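Local structure of cocosin 1 acidic chain (Cocos nucifera, 5WPW) at residues A[5-10]-A[324-329]. The protein serves as an 11S globulin seed storage protein of coconut, a nutrient reservoir built from two cupin domains and assembled as a hexamer. The protein carries 2 engineered substitutions. Numbering follows the deposited sequence.
Sequences IERLNA and DDRGET
Glu-6 and Arg-326 join the N-terminal loop 5-10 to the hairpin loop 324-329 through a salt bridge. Glu-6 OE1 lies 2.9 Å from Arg-326 NH2. OE1 is displaced from the guanidinium plane, off the line of the N-H bonds, so the attraction is one of charge. The carboxylate and guanidinium planes are 63° apart, and the side chains run roughly perpendicular. The CB of Glu-6 points away from the hairpin, but the bend at chi2 (54°) brings the carboxylate back toward it.

The same oxygen holds Arg-7. Arg-7 NH1 donates to Glu-6 OE1 at 2.6 Å, nearly straight at 171° and within the guanidinium plane. One carboxylate oxygen is thus shared by two guanidinium groups. Arg-7 NH1 and Arg-326 NH2 are 3.2 Å apart, a closeness of like charges that the shared carboxylate would offset. The Arg-7 guanidinium is modelled too close to Thr-329 O, so this bond and the NH1 to NH2 spacing are less certain. Glu-328 adds a longer-range opposite charge, with OE1 4.2 Å from Arg-7 NH1.

Asp-324 shapes the hairpin side. Asp-324 OD1 accepts from Arg-326 N at 2.8 Å, an Asx turn, and from Glu-328 N at 3.3 Å. These donors reach it from opposite faces of the carboxylate plane. A type I turn from Asp-324 to Gly-327 links strands 317-323 and 329-336.

Beyond the charged cluster, Leu-8 makes backbone hydrogen bonds with Val-330. Asp-325 forms a salt bridge with Arg-154 of the second subunit, and Thr-329 OG1 bonds to Gly-182 O of that subunit.

The contact therefore ties the N-terminal loop to a hairpin of the C-terminal cupin domain at a subunit interface. Its chemistry is mainly electrostatic, and the neighbouring arginines would be expected to keep Glu-6 ionised.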
ATOM      1  N   ILE A   5      34.733   8.618   7.605  1.00 53.69           N
ATOM      2  CA  ILE A   5      35.168   9.793   8.342  1.00 53.56           C
ATOM      3  C   ILE A   5      36.132   9.353   9.427  1.00 53.37           C
ATOM      4  O   ILE A   5      35.806   8.485  10.246  1.00 51.71           O
ATOM      5  CB  ILE A   5      33.971  10.545   8.945  1.00 56.41           C
ATOM      6  CG1 ILE A   5      32.807  10.602   7.956  1.00 51.96           C
ATOM      7  CG2 ILE A   5      34.383  11.943   9.359  1.00 57.91           C
ATOM      8  CD1 ILE A   5      31.832   9.472   8.154  1.00 53.26           C
ATOM      9  N   GLU A   6      37.323   9.952   9.432  1.00 55.16           N
ATOM     10  CA  GLU A   6      38.288   9.669  10.488  1.00 56.67           C
ATOM     11  C   GLU A   6      37.803  10.217  11.831  1.00 54.44           C
ATOM     12  O   GLU A   6      37.800   9.496  12.835  1.00 52.57           O
ATOM     13  CB  GLU A   6      39.659  10.244  10.113  1.00 56.53           C
ATOM     14  CG  GLU A   6      40.802   9.847  11.047  1.00 57.89           C
ATOM     15  CD  GLU A   6      40.934   8.344  11.225  1.00 60.27           C
ATOM     16  OE1 GLU A   6      40.224   7.795  12.091  1.00 58.93           O
ATOM     17  OE2 GLU A   6      41.752   7.712  10.514  1.00 61.35           O
ATOM     18  N   ARG A   7      37.364  11.483  11.860  1.00 50.78           N
ATOM     19  CA  ARG A   7      36.892  12.145  13.073  1.00 49.75           C
ATOM     20  C   ARG A   7      35.641  12.964  12.780  1.00 48.11           C
ATOM     21  O   ARG A   7      35.484  13.520  11.692  1.00 50.34           O
ATOM     22  CB  ARG A   7      37.938  13.110  13.669  1.00 49.86           C
ATOM     23  CG  ARG A   7      39.196  12.447  14.210  1.00 51.39           C
ATOM     24  CD  ARG A   7      38.883  11.324  15.168  1.00 52.57           C
ATOM     25  NE  ARG A   7      39.193  10.030  14.572  1.00 57.41           N
ATOM     26  CZ  ARG A   7      39.267   8.891  15.251  1.00 52.90           C
ATOM     27  NH1 ARG A   7      39.555   7.757  14.619  1.00 54.58           N
ATOM     28  NH2 ARG A   7      39.061   8.883  16.564  1.00 49.55           N
ATOM     29  N   LEU A   8      34.778  13.075  13.784  1.00 47.24           N
ATOM     30  CA  LEU A   8      33.688  14.039  13.762  1.00 42.20           C
ATOM     31  C   LEU A   8      34.064  15.276  14.575  1.00 48.13           C
ATOM     32  O   LEU A   8      34.941  15.238  15.439  1.00 48.53           O
ATOM     33  CB  LEU A   8      32.396  13.428  14.315  1.00 40.42           C
ATOM     34  CG  LEU A   8      31.929  12.109  13.695  1.00 43.06           C
ATOM     35  CD1 LEU A   8      30.855  11.479  14.563  1.00 37.81           C
ATOM     36  CD2 LEU A   8      31.408  12.344  12.283  1.00 42.53           C
ATOM     37  N   ASN A   9      33.384  16.385  14.294  1.00 48.57           N
ATOM     38  CA  ASN A   9      33.550  17.567  15.129  1.00 47.53           C
ATOM     39  C   ASN A   9      32.256  18.363  15.129  1.00 48.81           C
ATOM     40  O   ASN A   9      31.444  18.268  14.203  1.00 49.17           O
ATOM     41  CB  ASN A   9      34.727  18.448  14.665  1.00 50.82           C
ATOM     42  CG  ASN A   9      34.654  18.791  13.197  1.00 51.21           C
ATOM     43  OD1 ASN A   9      35.018  17.985  12.340  1.00 56.31           O
ATOM     44  ND2 ASN A   9      34.187  19.998  12.894  1.00 50.99           N
ATOM     45  N   ALA A  10      32.065  19.139  16.190  1.00 42.72           N
ATOM     46  CA  ALA A  10      30.892  19.994  16.266  1.00 45.01           C
ATOM     47  C   ALA A  10      31.013  21.114  15.243  1.00 43.42           C
ATOM     48  O   ALA A  10      32.105  21.627  14.984  1.00 48.49           O
ATOM     49  CB  ALA A  10      30.733  20.561  17.675  1.00 42.47           C
ATOM     50  N   ASP A 324      32.713   4.317  16.188  1.00 28.58           N
ATOM     51  CA  ASP A 324      32.448   3.787  14.842  1.00 32.31           C
ATOM     52  C   ASP A 324      32.752   2.283  14.753  1.00 29.87           C
ATOM     53  O   ASP A 324      33.021   1.614  15.763  1.00 32.34           O
ATOM     54  CB  ASP A 324      33.206   4.604  13.778  1.00 31.74           C
ATOM     55  CG  ASP A 324      34.692   4.266  13.676  1.00 41.50           C
ATOM     56  OD1 ASP A 324      35.222   3.384  14.413  1.00 36.69           O
ATOM     57  OD2 ASP A 324      35.332   4.920  12.827  1.00 37.12           O
ATOM     58  N   ASP A 325      32.725   1.757  13.525  1.00 30.56           N
ATOM     59  CA  ASP A 325      32.844   0.323  13.286  1.00 27.90           C
ATOM     60  C   ASP A 325      34.256  -0.194  13.483  1.00 37.11           C
ATOM     61  O   ASP A 325      34.446  -1.415  13.505  1.00 34.70           O
ATOM     62  CB  ASP A 325      32.375  -0.031  11.869  1.00 30.02           C
ATOM     63  CG  ASP A 325      33.083   0.770  10.805  1.00 33.92           C
ATOM     64  OD1 ASP A 325      33.185   1.998  10.972  1.00 31.71           O
ATOM     65  OD2 ASP A 325      33.531   0.173   9.806  1.00 33.73           O
ATOM     66  N   ARG A 326      35.234   0.702  13.589  1.00 39.65           N
ATOM     67  CA  ARG A 326      36.598   0.379  13.985  1.00 40.40           C
ATOM     68  C   ARG A 326      36.773   0.297  15.496  1.00 40.95           C
ATOM     69  O   ARG A 326      37.882   0.018  15.960  1.00 43.71           O
ATOM     70  CB  ARG A 326      37.564   1.426  13.414  1.00 41.31           C
ATOM     71  CG  ARG A 326      37.613   1.478  11.883  1.00 45.38           C
ATOM     72  CD  ARG A 326      38.583   2.542  11.371  1.00 46.67           C
ATOM     73  NE  ARG A 326      38.493   3.777  12.152  1.00 51.21           N
ATOM     74  CZ  ARG A 326      37.980   4.915  11.696  1.00 51.32           C
ATOM     75  NH1 ARG A 326      37.502   4.973  10.458  1.00 53.01           N
ATOM     76  NH2 ARG A 326      37.935   5.995  12.478  1.00 48.75           N
ATOM     77  N   GLY A 327      35.723   0.522  16.283  1.00 36.16           N
ATOM     78  CA  GLY A 327      35.923   0.657  17.712  1.00 40.61           C
ATOM     79  C   GLY A 327      36.663   1.909  18.118  1.00 40.71           C
ATOM     80  O   GLY A 327      37.061   2.030  19.284  1.00 43.92           O
ATOM     81  N   GLU A 328      36.852   2.851  17.196  1.00 38.09           N
ATOM     82  CA  GLU A 328      37.558   4.090  17.483  1.00 39.77           C
ATOM     83  C   GLU A 328      36.608   5.165  17.996  1.00 39.78           C
ATOM     84  O   GLU A 328      35.462   5.269  17.552  1.00 39.72           O
ATOM     85  CB  GLU A 328      38.269   4.595  16.232  1.00 40.96           C
ATOM     86  CG  GLU A 328      39.275   3.597  15.680  1.00 47.80           C
ATOM     87  CD  GLU A 328      40.531   3.513  16.527  1.00 50.70           C
ATOM     88  OE1 GLU A 328      41.014   4.578  16.974  1.00 51.57           O
ATOM     89  OE2 GLU A 328      41.029   2.386  16.754  1.00 51.63           O
ATOM     90  N   THR A 329      37.100   5.976  18.923  1.00 35.40           N
ATOM     91  CA  THR A 329      36.350   7.137  19.385  1.00 38.36           C
ATOM     92  C   THR A 329      36.416   8.201  18.304  1.00 38.54           C
ATOM     93  O   THR A 329      37.476   8.779  18.069  1.00 41.80           O
ATOM     94  CB  THR A 329      36.925   7.679  20.693  1.00 38.15           C
ATOM     95  OG1 THR A 329      37.006   6.634  21.665  1.00 38.89           O
ATOM     96  CG2 THR A 329      36.041   8.781  21.225  1.00 38.12           C
TER